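PDB 1WS6: methyltransferase from Thermus thermophilus, which probably transfers a methyl group from S-adenosylmethionine to an RNA base, as related RsmD-type enzymes do, although its substrate is not established. Local coordinates for residues A[46-51]-A[114-119]; A[2-7]-A[56-61]; A[42-47]-A[65-70]. One frame throughout, in Å; residues are numbered along the deposited sequence.

Contact 1 of 3, residues A[46-51]-A[114-119]. Unlike the reference sequence in segment 46-51: P48 (reference Leu).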
loop_
_atom_site.group_PDB
_atom_site.type_symbol
_atom_site.label_atom_id
_atom_site.label_comp_id
_atom_site.label_asym_id
_atom_site.label_seq_id
_atom_site.Cartn_x
_atom_site.Cartn_y
_atom_site.Cartn_z
ATOM N N LEU A 46 1.850 -6.068 0.169
ATOM C CA LEU A 46 2.988 -5.307 0.680
ATOM C C LEU A 46 2.695 -3.817 0.576
ATOM O O LEU A 46 2.348 -3.319 -0.494
ATOM C CB LEU A 46 4.244 -5.638 -0.146
ATOM C CG LEU A 46 5.663 -5.409 0.416
ATOM C CD1 LEU A 46 6.560 -4.775 -0.641
ATOM C CD2 LEU A 46 5.606 -4.527 1.650
ATOM N N ASP A 47 2.830 -3.097 1.680
ATOM C CA ASP A 47 2.565 -1.663 1.655
ATOM C C ASP A 47 3.695 -0.850 2.258
ATOM O O ASP A 47 3.673 -0.510 3.439
ATOM C CB ASP A 47 1.250 -1.345 2.376
ATOM C CG ASP A 47 0.975 0.160 2.479
ATOM O OD1 ASP A 47 1.532 0.943 1.681
ATOM O OD2 ASP A 47 0.180 0.564 3.359
ATOM N N PRO A 48 4.715 -0.548 1.450
ATOM C CA PRO A 48 5.880 0.240 1.875
ATOM C C PRO A 48 5.404 1.690 1.871
ATOM O O PRO A 48 4.591 2.072 1.025
ATOM C CB PRO A 48 6.903 -0.042 0.781
ATOM C CG PRO A 48 6.027 -0.165 -0.447
ATOM C CD PRO A 48 4.823 -0.950 0.036
ATOM N N PHE A 49 5.894 2.487 2.812
ATOM C CA PHE A 49 5.474 3.883 2.928
ATOM C C PHE A 49 4.067 3.938 3.475
ATOM O O PHE A 49 3.314 4.862 3.187
ATOM C CB PHE A 49 5.507 4.608 1.584
ATOM C CG PHE A 49 6.877 4.968 1.139
ATOM C CD1 PHE A 49 7.419 4.403 0.001
ATOM C CD2 PHE A 49 7.636 5.868 1.869
ATOM C CE1 PHE A 49 8.698 4.726 -0.406
ATOM C CE2 PHE A 49 8.912 6.198 1.470
ATOM C CZ PHE A 49 9.445 5.626 0.332
ATOM N N ALA A 50 3.704 2.928 4.250
ATOM C CA ALA A 50 2.385 2.910 4.851
ATOM C C ALA A 50 2.425 4.119 5.771
ATOM O O ALA A 50 3.503 4.569 6.152
ATOM C CB ALA A 50 2.198 1.637 5.652
ATOM N N GLY A 51 1.281 4.682 6.112
ATOM C CA GLY A 51 1.325 5.821 7.015
ATOM C C GLY A 51 0.660 5.337 8.279
ATOM O O GLY A 51 1.223 4.527 9.020
ATOM N N ALA A 114 1.865 -5.344 -4.410
ATOM C CA ALA A 114 2.737 -4.406 -3.719
ATOM C C ALA A 114 2.260 -3.009 -4.098
ATOM O O ALA A 114 2.451 -2.570 -5.228
ATOM C CB ALA A 114 4.188 -4.612 -4.140
ATOM N N PHE A 115 1.613 -2.338 -3.147
ATOM C CA PHE A 115 1.083 -0.993 -3.339
ATOM C C PHE A 115 2.002 0.042 -2.720
ATOM O O PHE A 115 2.402 -0.078 -1.561
ATOM C CB PHE A 115 -0.310 -0.873 -2.706
ATOM C CG PHE A 115 -0.833 0.545 -2.642
ATOM C CD1 PHE A 115 -0.444 1.404 -1.615
ATOM C CD2 PHE A 115 -1.696 1.025 -3.614
ATOM C CE1 PHE A 115 -0.911 2.723 -1.561
ATOM C CE2 PHE A 115 -2.169 2.340 -3.570
ATOM C CZ PHE A 115 -1.776 3.191 -2.543
HETATM N N MSE A 116 2.317 1.076 -3.488
HETATM C CA MSE A 116 3.186 2.124 -2.993
HETATM C C MSE A 116 2.651 3.529 -3.263
HETATM O O MSE A 116 2.449 3.924 -4.408
HETATM C CB MSE A 116 4.573 1.961 -3.608
HETATM C CG MSE A 116 5.544 3.053 -3.248
HETATM SE SE MSE A 116 7.342 2.624 -3.814
HETATM C CE MSE A 116 7.921 1.842 -2.173
ATOM N N ALA A 117 2.416 4.276 -2.192
ATOM C CA ALA A 117 1.932 5.643 -2.295
ATOM C C ALA A 117 2.824 6.533 -1.429
ATOM O O ALA A 117 2.418 7.017 -0.369
ATOM C CB ALA A 117 0.479 5.726 -1.831
ATOM N N PRO A 118 4.065 6.752 -1.872
ATOM C CA PRO A 118 5.004 7.585 -1.123
ATOM C C PRO A 118 4.661 9.066 -1.213
ATOM O O PRO A 118 3.918 9.485 -2.097
ATOM C CB PRO A 118 6.343 7.254 -1.771
ATOM C CG PRO A 118 5.978 6.994 -3.187
ATOM C CD PRO A 118 4.679 6.225 -3.104
ATOM N N PRO A 119 5.176 9.876 -0.275
ATOM C CA PRO A 119 4.887 11.310 -0.316
ATOM C C PRO A 119 5.430 11.925 -1.600
ATOM O O PRO A 119 6.609 11.799 -1.910
ATOM C CB PRO A 119 5.567 11.837 0.947
ATOM C CG PRO A 119 6.662 10.865 1.187
ATOM C CD PRO A 119 6.006 9.541 0.894
HETATM O O HOH W 1 2.302 3.336 0.134
HETATM O O HOH W 2 1.254 6.073 1.947
#
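P118 lays its CB over one face of F49 where two neighbouring parallel strands run out into loops. The carbon stands 3.7 Å from the ring centroid, 17° off its normal, a CH-pi contact displaced toward the rim. The phenyl group gets there with its CG anti to the carbonyl carbon (chi1 -76°). Selenomethionine M116 comes at the edge of the same ring as a Met-aromatic contact, and a bend at its third torsion carries CE to 3.4 Å from F49 CD1. That methyl also meets CG of P48, a residue unlike the reference sequence, the side chains crossing at about a right angle. On the other sheet face D47 and F115 lie side by side: D47 OD1 sits in the plane of the F115 ring, at its edge, with the carboxylate turned 74° from it. F115 N donates to L46 O (2.9 Å), and where the strands part a water lies within hydrogen-bonding distance of F49 O and A117 O. Such a pairing is characteristic of the central strands of a Rossmann-like methyltransferase; A117-P118-P119 probably occupies the place of the (D/N)PPY motif, with alanine first, and 46-48 runs on into what is probably the glycine-rich cofactor loop beginning near G51.

Contact 2 of 3, residues A[2-7]-A[56-61]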
loop_
_atom_site.group_PDB
_atom_site.type_symbol
_atom_site.label_atom_id
_atom_site.label_comp_id
_atom_site.label_asym_id
_atom_site.label_seq_id
_atom_site.Cartn_x
_atom_site.Cartn_y
_atom_site.Cartn_z
ATOM N N VAL A 2 -10.603 8.973 8.377
ATOM C CA VAL A 2 -10.659 7.983 7.309
ATOM C C VAL A 2 -11.090 6.648 7.904
ATOM O O VAL A 2 -10.693 6.294 9.012
ATOM C CB VAL A 2 -9.289 7.820 6.598
ATOM C CG1 VAL A 2 -8.727 9.187 6.230
ATOM C CG2 VAL A 2 -8.326 7.054 7.473
ATOM N N ARG A 3 -11.913 5.911 7.167
ATOM C CA ARG A 3 -12.413 4.630 7.644
ATOM C C ARG A 3 -12.077 3.478 6.713
ATOM O O ARG A 3 -11.875 3.669 5.509
ATOM C CB ARG A 3 -13.937 4.681 7.804
ATOM C CG ARG A 3 -14.453 5.707 8.804
ATOM C CD ARG A 3 -15.978 5.795 8.787
ATOM N NE ARG A 3 -16.478 6.828 9.694
ATOM C CZ ARG A 3 -16.404 6.762 11.022
ATOM N NH1 ARG A 3 -15.858 5.710 11.614
ATOM N NH2 ARG A 3 -16.861 7.759 11.765
ATOM N N ILE A 4 -12.010 2.279 7.289
ATOM C CA ILE A 4 -11.772 1.077 6.516
ATOM C C ILE A 4 -13.047 1.003 5.678
ATOM O O ILE A 4 -14.134 1.233 6.195
ATOM C CB ILE A 4 -11.693 -0.170 7.429
ATOM C CG1 ILE A 4 -10.491 -0.060 8.376
ATOM C CG2 ILE A 4 -11.615 -1.436 6.579
ATOM C CD1 ILE A 4 -9.146 0.050 7.672
ATOM N N LEU A 5 -12.926 0.701 4.395
ATOM C CA LEU A 5 -14.095 0.629 3.524
ATOM C C LEU A 5 -14.841 -0.700 3.507
ATOM O O LEU A 5 -16.062 -0.714 3.390
ATOM C CB LEU A 5 -13.701 1.003 2.089
ATOM C CG LEU A 5 -13.792 2.496 1.769
ATOM C CD1 LEU A 5 -13.632 3.332 3.037
ATOM C CD2 LEU A 5 -12.730 2.841 0.744
ATOM N N GLY A 6 -14.121 -1.813 3.617
ATOM C CA GLY A 6 -14.780 -3.111 3.594
ATOM C C GLY A 6 -14.097 -4.181 4.425
ATOM O O GLY A 6 -13.143 -3.903 5.153
ATOM N N GLY A 7 -14.586 -5.411 4.328
ATOM C CA GLY A 7 -13.982 -6.492 5.079
ATOM C C GLY A 7 -14.273 -6.483 6.569
ATOM O O GLY A 7 -15.129 -5.739 7.041
ATOM N N GLY A 56 -2.807 -0.368 3.636
ATOM C CA GLY A 56 -2.407 -1.674 4.132
ATOM C C GLY A 56 -3.425 -2.313 5.079
ATOM O O GLY A 56 -3.596 -3.538 5.090
ATOM N N LEU A 57 -4.087 -1.499 5.895
ATOM C CA LEU A 57 -5.078 -2.032 6.819
ATOM C C LEU A 57 -6.346 -2.422 6.063
ATOM O O LEU A 57 -7.077 -3.333 6.473
ATOM C CB LEU A 57 -5.401 -1.011 7.909
ATOM C CG LEU A 57 -4.262 -0.806 8.915
ATOM C CD1 LEU A 57 -4.644 0.252 9.950
ATOM C CD2 LEU A 57 -3.963 -2.136 9.601
ATOM N N GLU A 58 -6.604 -1.724 4.958
ATOM C CA GLU A 58 -7.770 -2.021 4.145
ATOM C C GLU A 58 -7.562 -3.418 3.569
ATOM O O GLU A 58 -8.481 -4.233 3.538
ATOM C CB GLU A 58 -7.907 -0.998 3.021
ATOM C CG GLU A 58 -9.099 -1.223 2.101
ATOM C CD GLU A 58 -10.434 -0.932 2.773
ATOM O OE1 GLU A 58 -10.526 0.068 3.518
ATOM O OE2 GLU A 58 -11.395 -1.694 2.545
ATOM N N ALA A 59 -6.345 -3.695 3.118
ATOM C CA ALA A 59 -6.030 -5.006 2.562
ATOM C C ALA A 59 -6.224 -6.074 3.638
ATOM O O ALA A 59 -6.832 -7.115 3.387
ATOM C CB ALA A 59 -4.583 -5.037 2.046
ATOM N N ALA A 60 -5.709 -5.808 4.833
ATOM C CA ALA A 60 -5.832 -6.753 5.930
ATOM C C ALA A 60 -7.294 -7.020 6.221
ATOM O O ALA A 60 -7.705 -8.164 6.389
ATOM C CB ALA A 60 -5.152 -6.210 7.164
ATOM N N SER A 61 -8.084 -5.957 6.269
ATOM C CA SER A 61 -9.502 -6.085 6.550
ATOM C C SER A 61 -10.208 -6.891 5.480
ATOM O O SER A 61 -11.250 -7.489 5.730
ATOM C CB SER A 61 -10.152 -4.705 6.642
ATOM O OG SER A 61 -11.548 -4.818 6.863
#
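E58 reaches from its helix to the backbone of L5 and G6 and holds both amides with one carboxylate. OE1 of E58 takes L5 N at 2.6 Å in a nearly straight bond (173°), while E58 OE2 takes G6 N at 2.9 Å with a more bent one; each oxygen uses its syn lone pair. Extended at chi1 (180°) and bent at chi2 (70°), the glutamate points its two oxygens at these backbone amides. One helical turn on, S61 OG donates to G6 O in the carbonyl plane and accepts from A9 N as well. I4 closes this tight side, sliding past E58 in the opposite direction, with CG2 3.4 Å from S61 OG and CD1 3.9 Å from L57 CB. G7 passes so near S61 O that a side chain there would collide with it. Packing is looser on the outer side: L5 meets the carboxylate through CB while remaining partly exposed, and R3 turns away, its NH1 bound to G11 O. Residues I4 to G7 lie against the C-terminal part of helix 54-61, beside strand 13-14, whose L14 touches I4 and L57, and helix 25-38, whose F32 packs on E58; helix 73-86 meets L57 with N82 and V83.

Contact 3 of 3, residues A[42-47]-A[65-70]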
loop_
_atom_site.group_PDB
_atom_site.type_symbol
_atom_site.label_atom_id
_atom_site.label_comp_id
_atom_site.label_asym_id
_atom_site.label_seq_id
_atom_site.Cartn_x
_atom_site.Cartn_y
_atom_site.Cartn_z
ATOM N N ARG A 42 -7.009 -13.870 -2.852
ATOM C CA ARG A 42 -6.179 -12.928 -2.110
ATOM C C ARG A 42 -4.704 -13.257 -2.191
ATOM O O ARG A 42 -4.178 -13.545 -3.261
ATOM C CB ARG A 42 -6.603 -12.886 -0.638
ATOM C CG ARG A 42 -8.039 -12.424 -0.414
ATOM C CD ARG A 42 -8.264 -10.972 -0.858
ATOM N NE ARG A 42 -9.647 -10.563 -0.631
ATOM C CZ ARG A 42 -10.666 -10.852 -1.440
ATOM N NH1 ARG A 42 -10.462 -11.546 -2.553
ATOM N NH2 ARG A 42 -11.899 -10.479 -1.121
ATOM N N GLY A 43 -4.040 -13.206 -1.044
ATOM C CA GLY A 43 -2.615 -13.479 -0.989
ATOM C C GLY A 43 -1.913 -12.476 -0.089
ATOM O O GLY A 43 -2.548 -11.859 0.767
ATOM N N ARG A 44 -0.609 -12.310 -0.271
ATOM C CA ARG A 44 0.144 -11.367 0.542
ATOM C C ARG A 44 0.205 -9.982 -0.113
ATOM O O ARG A 44 0.466 -9.855 -1.311
ATOM C CB ARG A 44 1.548 -11.907 0.804
ATOM C CG ARG A 44 1.560 -13.213 1.593
ATOM C CD ARG A 44 2.614 -13.168 2.700
ATOM N NE ARG A 44 3.905 -12.792 2.146
ATOM C CZ ARG A 44 4.931 -12.333 2.848
ATOM N NH1 ARG A 44 4.840 -12.186 4.165
ATOM N NH2 ARG A 44 6.045 -11.997 2.217
ATOM N N PHE A 45 -0.038 -8.956 0.702
ATOM C CA PHE A 45 -0.069 -7.560 0.274
ATOM C C PHE A 45 1.061 -6.789 0.957
ATOM O O PHE A 45 1.210 -6.845 2.170
ATOM C CB PHE A 45 -1.446 -6.976 0.642
ATOM C CG PHE A 45 -1.720 -5.605 0.073
ATOM C CD1 PHE A 45 -1.231 -4.467 0.691
ATOM C CD2 PHE A 45 -2.494 -5.459 -1.063
ATOM C CE1 PHE A 45 -1.514 -3.217 0.188
ATOM C CE2 PHE A 45 -2.784 -4.210 -1.577
ATOM C CZ PHE A 45 -2.295 -3.089 -0.951
ATOM N N LEU A 46 1.850 -6.068 0.169
ATOM C CA LEU A 46 2.988 -5.307 0.680
ATOM C C LEU A 46 2.695 -3.817 0.576
ATOM O O LEU A 46 2.348 -3.319 -0.494
ATOM C CB LEU A 46 4.244 -5.638 -0.146
ATOM C CG LEU A 46 5.663 -5.409 0.416
ATOM C CD1 LEU A 46 6.560 -4.775 -0.641
ATOM C CD2 LEU A 46 5.606 -4.527 1.650
ATOM N N ASP A 47 2.830 -3.097 1.680
ATOM C CA ASP A 47 2.565 -1.663 1.655
ATOM C C ASP A 47 3.695 -0.850 2.258
ATOM O O ASP A 47 3.673 -0.510 3.439
ATOM C CB ASP A 47 1.250 -1.345 2.376
ATOM C CG ASP A 47 0.975 0.160 2.479
ATOM O OD1 ASP A 47 1.532 0.943 1.681
ATOM O OD2 ASP A 47 0.180 0.564 3.359
ATOM N N GLU A 65 -2.889 -10.889 3.556
ATOM C CA GLU A 65 -1.884 -11.052 4.604
ATOM C C GLU A 65 -1.014 -9.814 4.353
ATOM O O GLU A 65 -0.135 -9.814 3.489
ATOM C CB GLU A 65 -1.072 -12.332 4.382
ATOM C CG GLU A 65 -0.231 -12.738 5.586
ATOM C CD GLU A 65 0.719 -13.898 5.295
ATOM O OE1 GLU A 65 0.278 -14.883 4.659
ATOM O OE2 GLU A 65 1.897 -13.822 5.716
ATOM N N ALA A 66 -1.277 -8.753 5.102
ATOM C CA ALA A 66 -0.580 -7.496 4.893
ATOM C C ALA A 66 0.702 -7.242 5.665
ATOM O O ALA A 66 0.817 -7.553 6.841
ATOM C CB ALA A 66 -1.551 -6.344 5.131
ATOM N N VAL A 67 1.659 -6.648 4.971
ATOM C CA VAL A 67 2.937 -6.284 5.553
ATOM C C VAL A 67 3.093 -4.795 5.303
ATOM O O VAL A 67 3.117 -4.363 4.167
ATOM C CB VAL A 67 4.100 -7.030 4.884
ATOM C CG1 VAL A 67 5.427 -6.446 5.343
ATOM C CG2 VAL A 67 4.028 -8.493 5.243
ATOM N N LEU A 68 3.194 -4.017 6.369
ATOM C CA LEU A 68 3.321 -2.573 6.247
ATOM C C LEU A 68 4.656 -2.085 6.778
ATOM O O LEU A 68 5.009 -2.349 7.929
ATOM C CB LEU A 68 2.198 -1.889 7.017
ATOM C CG LEU A 68 0.765 -2.144 6.537
ATOM C CD1 LEU A 68 0.355 -3.590 6.776
ATOM C CD2 LEU A 68 -0.169 -1.204 7.278
ATOM N N VAL A 69 5.408 -1.380 5.938
ATOM C CA VAL A 69 6.686 -0.858 6.375
ATOM C C VAL A 69 6.617 0.667 6.337
ATOM O O VAL A 69 6.145 1.252 5.366
ATOM C CB VAL A 69 7.864 -1.463 5.531
ATOM C CG1 VAL A 69 7.348 -2.041 4.251
ATOM C CG2 VAL A 69 8.937 -0.426 5.280
ATOM N N GLU A 70 7.048 1.293 7.432
ATOM C CA GLU A 70 7.016 2.750 7.606
ATOM C C GLU A 70 8.183 3.168 8.508
ATOM O O GLU A 70 8.423 2.554 9.544
ATOM C CB GLU A 70 5.666 3.155 8.229
ATOM C CG GLU A 70 5.600 4.573 8.762
ATOM C CD GLU A 70 5.936 5.608 7.720
ATOM O OE1 GLU A 70 6.575 6.622 8.074
ATOM O OE2 GLU A 70 5.565 5.422 6.543
HETATM O O HOH W 3 3.454 -11.990 6.714
#
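R44 and E65 face each other across two parallel strands that are joined above all by their backbones. Five main-chain hydrogen bonds form the ladder: E65 N to G43 O, F45 N to E65 O, V67 N to F45 O, D47 N to V67 O and V69 N to D47 O, the last being the longest at 3.2 Å. F45 and D47 each use both N and O toward strand 65-69, while R44 and L46 turn theirs to strand 111-116; R44 thereby pairs with E65, F45 with A66, L46 with V67 and D47 with L68. At G43 the backbone angles would jam a side chain against the carbonyl before it.

The charged group lies at one end. Bends at chi2 and chi3 fold R44 so that its CD runs 3.2 Å from E65 OE2, and NH1 forms only a long salt bridge to that oxygen (3.7 Å). Guanidinium and carboxylate planes stand 65° apart; water 3, in the guanidinium plane at its edge, donates to E65 OE2 (2.6 Å) and accepts only weakly from R44 NH1. R44 is held further by R110 O at NE, by E109 at NH2 and by a cation-pi contact with F111. With R44 cut back to alanine, E109 and E65 would probably lose their positive partner and R110 O its donor.

V67 CG2 packs obliquely against the R44 guanidinium. Apolar contacts follow: L46 CD2 touches both V67 CG1 (4.2 Å) and V69 CG1 (4.0 Å). On the F45 face the aromatic ring leans away from A66 onto V55 and A59 of helix 54-61.

Strand 44-48, helix 54-61 and strand 65-69 form a beta-alpha-beta crossover, the first unit of a Rossmann-like fold.

From the N terminus, segment 2-7 pairs with helix 54-61, so contact 2 closes a loop of 48 residues that takes in helix 25-38 and strand 44-48. Contacts 1 and 3 both start on that strand, inside this loop, and end beyond it; both therefore cross contact 2. Contact 3 closes the short crossover back to strand 65-69, and contact 1 the longer excursion to strand 111-116, placing strand 44-48 between two parallel neighbours. Direct touches join them: A50 N probably bonds V69 O, D47 OD2 weakly bonds G56 N, and A59 packs on F45. Together they tie the N-terminal segment, the crossover helix 54-61 and the middle of the sheet.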